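Local coordinates for TIR-like domain-containing protein (Prevotella corporis, PDB 7EBD), which belongs to the prokaryotic STING family and holds the ligand C2E in a pocket shared by the two subunits of its dimer, at residues A[48-53]-A[98-103]; A[6-11]-A[134-139]. All blocks are in the same frame, centred on the assembly; numbering follows the deposited sequence.

Contacts 1 and 2 bring distant parts of one chain together beside a pocket at a subunit interface. Contact 2 comes first and last along the chain, joining the start of helix 6-28 to helix 124-146. Contact 1 is nested within the loop it closes, where the loop after strand 42-47 meets the end of strand 94-99. Their centres are about 12 Å apart, and they touch directly: Met-134 packs on Met-49, Pro-50 and Leu-53, while Ile-103 packs on Ile-10. The parallel strands of the sheet are thus tied to the helical part of the prokaryotic STING domain, beside C2E and the second subunit.

Contact 1: residues A[48-53]-A[98-103]; sequences KMPETL and YDMPTI. With C2E (9,9'-[(2R,3R,3aS,5S,7aR,9R,10R,10aS,12S,14aR)-3,5,10,12-tetrahydroxy-5,12-dioxidooctahydro-2H,7H-difuro[3,2-d:3',2'-j][1,3,7,9,2,8]tetraoxadiphosphacyclododecine-2,9-diyl]bis(2-amino-1,9-dihydro-6H-purin-6-one)), chain E.
The flat groups of Asp-99 face two partners: its peptide carbonyl takes the backbone N-H of Lys-48, and its carboxylate meets the amino group N2 at the rim of a C2E base. The backbone bond, from Lys-48 N to Asp-99 O, is 2.8 Å long and almost straight (175° at the hydrogen). It continues the pairing of Asp-99 with Tyr-46 in the parallel strands. The carbonyl oxygen of Lys-48 lies 3.2 Å from CD of Pro-101 and also receives a CA-H...O contact from CA of Met-100 at the same 3.2 Å. The Pro-50 ring presents its CG to SE of Met-100 at 4.0 Å; Met-100 is modelled as selenomethionine. Its side chain runs extended until chi3 (-62°) turns the terminal methyl, bringing CE to 3.7 Å from CG of Lys-48, alongside which it lies.

On the ligand side, the carboxylate of Asp-99 divides its work: OD1 accepts a hydrogen bond from N2 of one C2E base at 2.7 Å, and OD2 is hydrogen-bonded to Tyr-14 OH, consistent with Tyr-14 of helix 6-28 setting the carboxylate's orientation. Thr-102 OG1 accepts a bond from O2' of C2E at 3.0 Å; its approach to the phosphate oxygen O21 is modelled so short that a bond there is doubtful in detail. Ile-103 brings its CB and CD1 against the sugar. Asp-99 and Thr-102 of the second subunit bond the same ligand. The arrangement is a pocket at a dimer interface built on the loop that leaves a strand of a mixed sheet, the C2E site of this STING domain.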
ATOM      1  N   LYS A  48      14.118   4.395  -1.850  1.00 22.22           N
ATOM      2  CA  LYS A  48      15.138   3.454  -2.293  1.00 18.04           C
ATOM      3  C   LYS A  48      14.497   2.427  -3.215  1.00 15.15           C
ATOM      4  O   LYS A  48      13.580   1.707  -2.807  1.00 15.33           O
ATOM      5  CB  LYS A  48      15.803   2.768  -1.100  1.00 23.73           C
ATOM      6  CG  LYS A  48      16.774   1.664  -1.484  1.00 29.55           C
ATOM      7  CD  LYS A  48      17.992   2.220  -2.200  1.00 36.04           C
ATOM      8  CE  LYS A  48      18.963   1.112  -2.573  1.00 33.75           C
ATOM      9  NZ  LYS A  48      20.170   1.647  -3.265  1.00 37.20           N
HETATM   10  N   MSE A  49      14.980   2.363  -4.451  1.00 13.19           N
HETATM   11  CA  MSE A  49      14.513   1.365  -5.405  1.00 12.01           C
HETATM   12  C   MSE A  49      15.278   0.064  -5.214  1.00 24.31           C
HETATM   13  O   MSE A  49      16.456   0.083  -4.860  1.00 26.69           O
HETATM   14  CB  MSE A  49      14.683   1.864  -6.843  1.00 22.17           C
HETATM   15  CG  MSE A  49      13.976   3.173  -7.133  1.00 31.77           C
HETATM   16 SE   MSE A  49      12.048   3.015  -6.937  1.00 45.72          SE
HETATM   17  CE  MSE A  49      11.675   1.867  -8.460  1.00 24.16           C
ATOM     18  N   PRO A  50      14.609  -1.068  -5.420  1.00 27.86           N
ATOM     19  CA  PRO A  50      15.321  -2.351  -5.391  1.00 29.73           C
ATOM     20  C   PRO A  50      16.322  -2.430  -6.533  1.00 40.03           C
ATOM     21  O   PRO A  50      16.092  -1.905  -7.625  1.00 40.09           O
ATOM     22  CB  PRO A  50      14.204  -3.389  -5.550  1.00 28.31           C
ATOM     23  CG  PRO A  50      12.936  -2.660  -5.245  1.00 32.54           C
ATOM     24  CD  PRO A  50      13.166  -1.240  -5.648  1.00 25.08           C
ATOM     25  N   GLU A  51      17.453  -3.086  -6.262  1.00 57.98           N
ATOM     26  CA  GLU A  51      18.470  -3.270  -7.294  1.00 58.82           C
ATOM     27  C   GLU A  51      17.877  -3.951  -8.521  1.00 55.33           C
ATOM     28  O   GLU A  51      18.081  -3.506  -9.657  1.00 66.11           O
ATOM     29  CB  GLU A  51      19.636  -4.085  -6.735  1.00 64.49           C
ATOM     30  CG  GLU A  51      20.536  -3.312  -5.788  1.00 78.90           C
ATOM     31  CD  GLU A  51      21.655  -4.166  -5.231  1.00 87.62           C
ATOM     32  OE1 GLU A  51      21.948  -5.225  -5.826  1.00 90.10           O
ATOM     33  OE2 GLU A  51      22.239  -3.781  -4.197  1.00 89.99           O
ATOM     34  N   THR A  52      17.134  -5.031  -8.306  1.00 47.66           N
ATOM     35  CA  THR A  52      16.304  -5.637  -9.334  1.00 57.47           C
ATOM     36  C   THR A  52      14.997  -6.065  -8.687  1.00 65.73           C
ATOM     37  O   THR A  52      14.926  -6.278  -7.474  1.00 62.01           O
ATOM     38  CB  THR A  52      16.990  -6.835 -10.006  1.00 62.24           C
ATOM     39  OG1 THR A  52      16.123  -7.384 -11.006  1.00 61.10           O
ATOM     40  CG2 THR A  52      17.318  -7.914  -8.980  1.00 55.65           C
ATOM     41  N   LEU A  53      13.951  -6.172  -9.502  1.00 70.99           N
ATOM     42  CA  LEU A  53      12.650  -6.590  -8.985  1.00 79.42           C
ATOM     43  C   LEU A  53      12.711  -8.091  -8.743  1.00 84.29           C
ATOM     44  O   LEU A  53      12.383  -8.905  -9.608  1.00 84.37           O
ATOM     45  CB  LEU A  53      11.531  -6.207  -9.944  1.00 82.24           C
ATOM     46  CG  LEU A  53      11.262  -4.704  -9.996  1.00 80.48           C
ATOM     47  CD1 LEU A  53      10.075  -4.382 -10.890  1.00 82.52           C
ATOM     48  CD2 LEU A  53      11.039  -4.175  -8.583  1.00 71.73           C
ATOM     49  N   TYR A  98      13.999   6.585   5.407  1.00 16.98           N
ATOM     50  CA  TYR A  98      14.188   5.810   4.191  1.00 17.84           C
ATOM     51  C   TYR A  98      12.991   4.899   3.961  1.00 18.70           C
ATOM     52  O   TYR A  98      12.344   4.444   4.909  1.00 15.52           O
ATOM     53  CB  TYR A  98      15.477   4.974   4.252  1.00 20.45           C
ATOM     54  CG  TYR A  98      16.754   5.790   4.236  1.00 10.43           C
ATOM     55  CD1 TYR A  98      17.224   6.407   5.387  1.00 15.77           C
ATOM     56  CD2 TYR A  98      17.491   5.933   3.068  1.00 12.65           C
ATOM     57  CE1 TYR A  98      18.391   7.152   5.372  1.00 15.53           C
ATOM     58  CE2 TYR A  98      18.658   6.674   3.044  1.00 15.02           C
ATOM     59  CZ  TYR A  98      19.104   7.281   4.198  1.00 16.92           C
ATOM     60  OH  TYR A  98      20.265   8.020   4.175  1.00 20.55           O
ATOM     61  N   ASP A  99      12.696   4.638   2.689  1.00 15.39           N
ATOM     62  CA  ASP A  99      11.644   3.678   2.376  1.00 11.99           C
ATOM     63  C   ASP A  99      11.900   3.030   1.027  1.00 12.73           C
ATOM     64  O   ASP A  99      12.233   3.714   0.053  1.00 21.46           O
ATOM     65  CB  ASP A  99      10.261   4.336   2.378  1.00 23.66           C
ATOM     66  CG  ASP A  99       9.140   3.320   2.238  1.00 25.12           C
ATOM     67  OD1 ASP A  99       8.892   2.576   3.209  1.00 18.16           O
ATOM     68  OD2 ASP A  99       8.517   3.255   1.157  1.00 16.31           O
HETATM   69  N   MSE A 100      11.748   1.711   0.985  1.00 13.34           N
HETATM   70  CA  MSE A 100      11.709   0.965  -0.264  1.00 20.14           C
HETATM   71  C   MSE A 100      10.261   0.566  -0.528  1.00 16.81           C
HETATM   72  O   MSE A 100       9.653  -0.130   0.286  1.00 25.39           O
HETATM   73  CB  MSE A 100      12.617  -0.265  -0.200  1.00 17.42           C
HETATM   74  CG  MSE A 100      12.616  -1.101  -1.469  1.00 27.78           C
HETATM   75 SE   MSE A 100      13.763  -2.676  -1.346  1.00 40.68          SE
HETATM   76  CE  MSE A 100      15.482  -1.791  -1.075  1.00 20.86           C
ATOM     77  N   PRO A 101       9.705   1.018  -1.657  1.00 15.30           N
ATOM     78  CA  PRO A 101       8.267   0.830  -1.899  1.00 11.69           C
ATOM     79  C   PRO A 101       7.869  -0.630  -2.046  1.00 10.31           C
ATOM     80  O   PRO A 101       8.105  -1.244  -3.092  1.00 24.99           O
ATOM     81  CB  PRO A 101       8.023   1.611  -3.199  1.00 12.16           C
ATOM     82  CG  PRO A 101       9.221   2.507  -3.359  1.00 14.98           C
ATOM     83  CD  PRO A 101      10.358   1.756  -2.748  1.00 17.28           C
ATOM     84  N   THR A 102       7.257  -1.194  -1.001  1.00 18.25           N
ATOM     85  CA  THR A 102       6.790  -2.574  -1.065  1.00 22.32           C
ATOM     86  C   THR A 102       5.665  -2.759  -2.078  1.00 22.60           C
ATOM     87  O   THR A 102       5.451  -3.882  -2.553  1.00 14.84           O
ATOM     88  CB  THR A 102       6.331  -3.032   0.320  1.00 17.25           C
ATOM     89  OG1 THR A 102       5.404  -2.081   0.855  1.00 21.98           O
ATOM     90  CG2 THR A 102       7.517  -3.143   1.260  1.00 18.20           C
ATOM     91  N   ILE A 103       4.958  -1.680  -2.428  1.00 12.90           N
ATOM     92  CA  ILE A 103       3.886  -1.742  -3.416  1.00 11.56           C
ATOM     93  C   ILE A 103       4.383  -2.264  -4.758  1.00 15.35           C
ATOM     94  O   ILE A 103       3.590  -2.769  -5.559  1.00 18.25           O
ATOM     95  CB  ILE A 103       3.234  -0.351  -3.569  1.00 15.91           C
ATOM     96  CG1 ILE A 103       1.908  -0.452  -4.327  1.00 12.05           C
ATOM     97  CG2 ILE A 103       4.190   0.617  -4.257  1.00 11.71           C
ATOM     98  CD1 ILE A 103       1.204   0.877  -4.507  1.00  9.25           C
TER
HETATM   99  P1  C2E E 402      -1.995   1.954   0.334  1.00 14.68           P
HETATM  100  O2P C2E E 402      -2.651   2.411   1.615  1.00 19.33           O
HETATM  101  O1P C2E E 402      -2.500   2.902  -0.720  1.00 15.14           O
HETATM  102  O5' C2E E 402      -0.370   2.162   0.302  1.00 16.10           O
HETATM  103  C5' C2E E 402       0.262   2.116  -0.939  1.00  4.91           C
HETATM  104  C4' C2E E 402       1.785   1.888  -0.723  1.00  9.30           C
HETATM  105  O4' C2E E 402       2.292   2.894  -0.066  1.00 10.59           O
HETATM  106  C3' C2E E 402       2.027   0.652   0.171  1.00  5.68           C
HETATM  107  O3' C2E E 402       2.143  -0.448  -0.601  1.00 19.97           O
HETATM  108  C2' C2E E 402       3.362   0.999   0.854  1.00 10.14           C
HETATM  109  O2' C2E E 402       4.509   0.683  -0.050  1.00  9.45           O
HETATM  110  C1' C2E E 402       3.314   2.294   1.041  1.00 10.34           C
HETATM  111  N9  C2E E 402       2.848   2.591   2.367  1.00 18.19           N
HETATM  112  C8  C2E E 402       1.563   2.837   2.662  1.00 16.20           C
HETATM  113  N7  C2E E 402       1.559   3.060   3.994  1.00 13.64           N
HETATM  114  C5  C2E E 402       2.810   2.947   4.460  1.00 21.38           C
HETATM  115  C6  C2E E 402       3.409   3.091   5.864  1.00 24.14           C
HETATM  116  O6  C2E E 402       2.716   3.352   6.787  1.00 17.95           O
HETATM  117  N1  C2E E 402       4.812   2.910   6.064  1.00 26.17           N
HETATM  118  C2  C2E E 402       5.666   2.591   4.951  1.00 23.41           C
HETATM  119  N2  C2E E 402       7.091   2.406   5.151  1.00 25.77           N
HETATM  120  N3  C2E E 402       5.097   2.453   3.613  1.00 17.62           N
HETATM  121  C4  C2E E 402       3.636   2.647   3.417  1.00  5.51           C
HETATM  122  P11 C2E E 402       1.957  -1.865   0.254  1.00 13.00           P
HETATM  123  O21 C2E E 402       2.983  -2.133   1.328  1.00 18.12           O
HETATM  124  O11 C2E E 402       2.140  -2.974  -0.755  1.00 11.82           O
HETATM  125  O5A C2E E 402       0.377  -1.911   0.727  1.00 19.35           O
HETATM  126  C5A C2E E 402      -0.470  -2.159  -0.362  1.00 10.63           C
HETATM  127  C4A C2E E 402      -1.880  -2.054   0.071  1.00 12.09           C
HETATM  128  O4A C2E E 402      -2.157  -2.971   0.958  1.00 16.73           O
HETATM  129  C3A C2E E 402      -2.159  -0.582   0.832  1.00 12.98           C
HETATM  130  O3A C2E E 402      -2.493   0.465  -0.191  1.00 16.94           O
HETATM  131  C2A C2E E 402      -3.115  -0.771   1.569  1.00 17.59           C
HETATM  132  O2A C2E E 402      -4.413  -0.675   0.813  1.00  6.43           O
HETATM  133  C1A C2E E 402      -2.911  -2.292   2.077  1.00 11.68           C
HETATM  134  N91 C2E E 402      -2.210  -2.307   3.183  1.00 22.29           N
HETATM  135  C81 C2E E 402      -0.890  -2.486   3.381  1.00  8.66           C
HETATM  136  N71 C2E E 402      -0.678  -2.411   4.709  1.00 15.59           N
HETATM  137  C51 C2E E 402      -1.848  -2.193   5.300  1.00 18.04           C
HETATM  138  C61 C2E E 402      -2.221  -2.023   6.771  1.00 15.63           C
HETATM  139  O61 C2E E 402      -1.383  -2.080   7.602  1.00 19.94           O
HETATM  140  N11 C2E E 402      -3.582  -1.793   7.143  1.00 17.44           N
HETATM  141  C21 C2E E 402      -4.600  -1.722   6.126  1.00 14.72           C
HETATM  142  N21 C2E E 402      -5.982  -1.488   6.502  1.00 21.54           N
HETATM  143  N31 C2E E 402      -4.239  -1.885   4.723  1.00 16.03           N
HETATM  144  C41 C2E E 402      -2.817  -2.127   4.345  1.00  5.22           C

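Contact 2: residues A[6-11]-A[134-139]; sequences PSTVIA and MNNFKR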
ATOM      1  N   PRO A   6       0.694  -0.069 -15.711  1.00 25.67           N
ATOM      2  CA  PRO A   6       0.443  -0.381 -14.296  1.00 32.92           C
ATOM      3  C   PRO A   6       1.422   0.294 -13.352  1.00 31.60           C
ATOM      4  O   PRO A   6       1.048   0.617 -12.216  1.00 23.53           O
ATOM      5  CB  PRO A   6       0.567  -1.911 -14.248  1.00 32.91           C
ATOM      6  CG  PRO A   6       1.391  -2.269 -15.439  1.00 36.18           C
ATOM      7  CD  PRO A   6       1.042  -1.265 -16.495  1.00 33.95           C
ATOM      8  N   SER A   7       2.662   0.531 -13.791  1.00 27.26           N
ATOM      9  CA  SER A   7       3.623   1.241 -12.954  1.00 29.72           C
ATOM     10  C   SER A   7       3.161   2.660 -12.660  1.00 25.30           C
ATOM     11  O   SER A   7       3.443   3.194 -11.582  1.00 23.24           O
ATOM     12  CB  SER A   7       4.999   1.254 -13.624  1.00 21.88           C
ATOM     13  OG  SER A   7       4.939   1.875 -14.895  1.00 27.43           O
ATOM     14  N   THR A   8       2.445   3.283 -13.596  1.00 30.49           N
ATOM     15  CA  THR A   8       1.898   4.615 -13.357  1.00 18.64           C
ATOM     16  C   THR A   8       0.909   4.600 -12.194  1.00 25.13           C
ATOM     17  O   THR A   8       0.991   5.429 -11.279  1.00 30.65           O
ATOM     18  CB  THR A   8       1.229   5.132 -14.631  1.00 18.40           C
ATOM     19  OG1 THR A   8       2.217   5.310 -15.653  1.00 28.71           O
ATOM     20  CG2 THR A   8       0.524   6.449 -14.372  1.00 21.18           C
ATOM     21  N   VAL A   9      -0.036   3.657 -12.217  1.00 22.16           N
ATOM     22  CA  VAL A   9      -1.020   3.557 -11.143  1.00 20.21           C
ATOM     23  C   VAL A   9      -0.342   3.193  -9.829  1.00 19.92           C
ATOM     24  O   VAL A   9      -0.728   3.677  -8.758  1.00 19.43           O
ATOM     25  CB  VAL A   9      -2.114   2.539 -11.515  1.00 22.34           C
ATOM     26  CG1 VAL A   9      -3.124   2.405 -10.389  1.00 22.63           C
ATOM     27  CG2 VAL A   9      -2.800   2.958 -12.800  1.00 24.50           C
ATOM     28  N   ILE A  10       0.677   2.331  -9.889  1.00 24.73           N
ATOM     29  CA  ILE A  10       1.420   1.973  -8.684  1.00 26.41           C
ATOM     30  C   ILE A  10       2.090   3.205  -8.088  1.00 14.24           C
ATOM     31  O   ILE A  10       2.058   3.421  -6.871  1.00 18.38           O
ATOM     32  CB  ILE A  10       2.443   0.865  -9.000  1.00 26.22           C
ATOM     33  CG1 ILE A  10       1.729  -0.464  -9.258  1.00 33.11           C
ATOM     34  CG2 ILE A  10       3.447   0.719  -7.869  1.00 21.21           C
ATOM     35  CD1 ILE A  10       0.993  -1.005  -8.058  1.00 26.96           C
ATOM     36  N   ALA A  11       2.703   4.032  -8.937  1.00 15.82           N
ATOM     37  CA  ALA A  11       3.339   5.253  -8.455  1.00 21.20           C
ATOM     38  C   ALA A  11       2.317   6.205  -7.851  1.00 14.99           C
ATOM     39  O   ALA A  11       2.576   6.824  -6.812  1.00 18.76           O
ATOM     40  CB  ALA A  11       4.100   5.929  -9.594  1.00 10.40           C
HETATM   41  N   MSE A 134      10.290   0.078 -14.023  1.00 37.63           N
HETATM   42  CA  MSE A 134      11.001   0.803 -12.974  1.00 38.10           C
HETATM   43  C   MSE A 134      11.182   2.279 -13.316  1.00 39.25           C
HETATM   44  O   MSE A 134      10.911   3.162 -12.493  1.00 32.79           O
HETATM   45  CB  MSE A 134      12.371   0.169 -12.724  1.00 62.58           C
HETATM   46  CG  MSE A 134      12.311  -1.208 -12.104  1.00 91.19           C
HETATM   47 SE   MSE A 134      11.650  -1.155 -10.280  1.00120.78          SE
HETATM   48  CE  MSE A 134      13.353  -1.271  -9.343  1.00117.92           C
ATOM     49  N   ASN A 135      11.645   2.538 -14.541  1.00 30.03           N
ATOM     50  CA  ASN A 135      11.898   3.910 -14.963  1.00 34.25           C
ATOM     51  C   ASN A 135      10.606   4.708 -15.043  1.00 29.98           C
ATOM     52  O   ASN A 135      10.574   5.880 -14.654  1.00 30.86           O
ATOM     53  CB  ASN A 135      12.619   3.924 -16.309  1.00 37.53           C
ATOM     54  CG  ASN A 135      14.005   3.317 -16.232  1.00 44.84           C
ATOM     55  OD1 ASN A 135      14.654   3.357 -15.187  1.00 42.69           O
ATOM     56  ND2 ASN A 135      14.468   2.754 -17.343  1.00 44.39           N
ATOM     57  N   ASN A 136       9.524   4.088 -15.522  1.00 21.28           N
ATOM     58  CA  ASN A 136       8.247   4.790 -15.568  1.00 19.41           C
ATOM     59  C   ASN A 136       7.718   5.068 -14.167  1.00 18.05           C
ATOM     60  O   ASN A 136       7.173   6.149 -13.908  1.00 21.36           O
ATOM     61  CB  ASN A 136       7.229   3.987 -16.374  1.00 20.93           C
ATOM     62  CG  ASN A 136       5.915   4.719 -16.538  1.00 28.72           C
ATOM     63  OD1 ASN A 136       5.824   5.694 -17.284  1.00 31.00           O
ATOM     64  ND2 ASN A 136       4.885   4.256 -15.836  1.00 27.97           N
ATOM     65  N   PHE A 137       7.862   4.106 -13.251  1.00 20.65           N
ATOM     66  CA  PHE A 137       7.475   4.336 -11.864  1.00 24.26           C
ATOM     67  C   PHE A 137       8.230   5.526 -11.286  1.00 32.41           C
ATOM     68  O   PHE A 137       7.633   6.424 -10.682  1.00 32.06           O
ATOM     69  CB  PHE A 137       7.725   3.072 -11.037  1.00 23.07           C
ATOM     70  CG  PHE A 137       7.502   3.249  -9.558  1.00 20.95           C
ATOM     71  CD1 PHE A 137       6.250   3.044  -9.003  1.00 17.51           C
ATOM     72  CD2 PHE A 137       8.550   3.601  -8.719  1.00 23.14           C
ATOM     73  CE1 PHE A 137       6.045   3.198  -7.645  1.00 19.88           C
ATOM     74  CE2 PHE A 137       8.349   3.758  -7.360  1.00 20.84           C
ATOM     75  CZ  PHE A 137       7.094   3.556  -6.823  1.00 21.59           C
ATOM     76  N   LYS A 138       9.553   5.549 -11.478  1.00 31.74           N
ATOM     77  CA  LYS A 138      10.359   6.647 -10.953  1.00 22.84           C
ATOM     78  C   LYS A 138       9.972   7.975 -11.593  1.00 23.76           C
ATOM     79  O   LYS A 138       9.911   9.004 -10.911  1.00 25.02           O
ATOM     80  CB  LYS A 138      11.845   6.356 -11.166  1.00 18.94           C
ATOM     81  CG  LYS A 138      12.366   5.200 -10.327  1.00 28.29           C
ATOM     82  CD  LYS A 138      13.883   5.113 -10.371  1.00 29.64           C
ATOM     83  CE  LYS A 138      14.387   4.922 -11.789  1.00 31.57           C
ATOM     84  NZ  LYS A 138      15.872   4.856 -11.839  1.00 48.90           N
ATOM     85  N   ARG A 139       9.692   7.971 -12.897  1.00 20.55           N
ATOM     86  CA  ARG A 139       9.334   9.207 -13.585  1.00 23.88           C
ATOM     87  C   ARG A 139       8.004   9.753 -13.079  1.00 26.82           C
ATOM     88  O   ARG A 139       7.878  10.953 -12.807  1.00 36.28           O
ATOM     89  CB  ARG A 139       9.274   8.965 -15.094  1.00 22.37           C
ATOM     90  CG  ARG A 139       8.821  10.173 -15.896  1.00 26.44           C
ATOM     91  CD  ARG A 139       8.542   9.809 -17.347  1.00 42.60           C
ATOM     92  NE  ARG A 139       7.406   8.898 -17.475  1.00 54.78           N
ATOM     93  CZ  ARG A 139       6.143   9.293 -17.610  1.00 51.59           C
ATOM     94  NH1 ARG A 139       5.847  10.586 -17.635  1.00 51.76           N
ATOM     95  NH2 ARG A 139       5.174   8.394 -17.721  1.00 44.62           N
TER
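The packing of helix 6-28 on helix 124-146 joins Ser-7, Thr-8, Ile-10 and Ala-11 to Asn-136 and Phe-137, the local axes running broadly in the same direction at 37° and approaching to 8.2 Å. Its polar margin is the amide of Asn-136, whose ND2 donates to both hydroxyls: to Ser-7 OG at 2.6 Å, somewhat out of the amide plane, and to Thr-8 OG1 at 2.9 Å, within it and nearly straight (166°). With CG anti to the backbone N (chi1 -176°), the amide reaches across to the other helix. Its OD1 is meanwhile bonded by Arg-139 NH2 at 2.8 Å, edge-on from the guanidinium, so both ends of the amide are engaged and its rotation is fixed. Ser-7 OG is further bonded to Glu-133.

The apolar margin is the Phe-137 ring. Its CE1 lies 3.5 Å from Ala-11 CA and 3.6 Å from Ile-10 CG2, its CD1 lies 3.6 Å from Ala-11 CB, and Ser-7 O stands near the ring plane at its edge.

Beyond the pair, Phe-137 packs on Leu-104 of helix 104-111 and on Met-49 in the loop after strand 42-47, while Ile-10 meets helix 104-111 and Ile-10 of the second subunit.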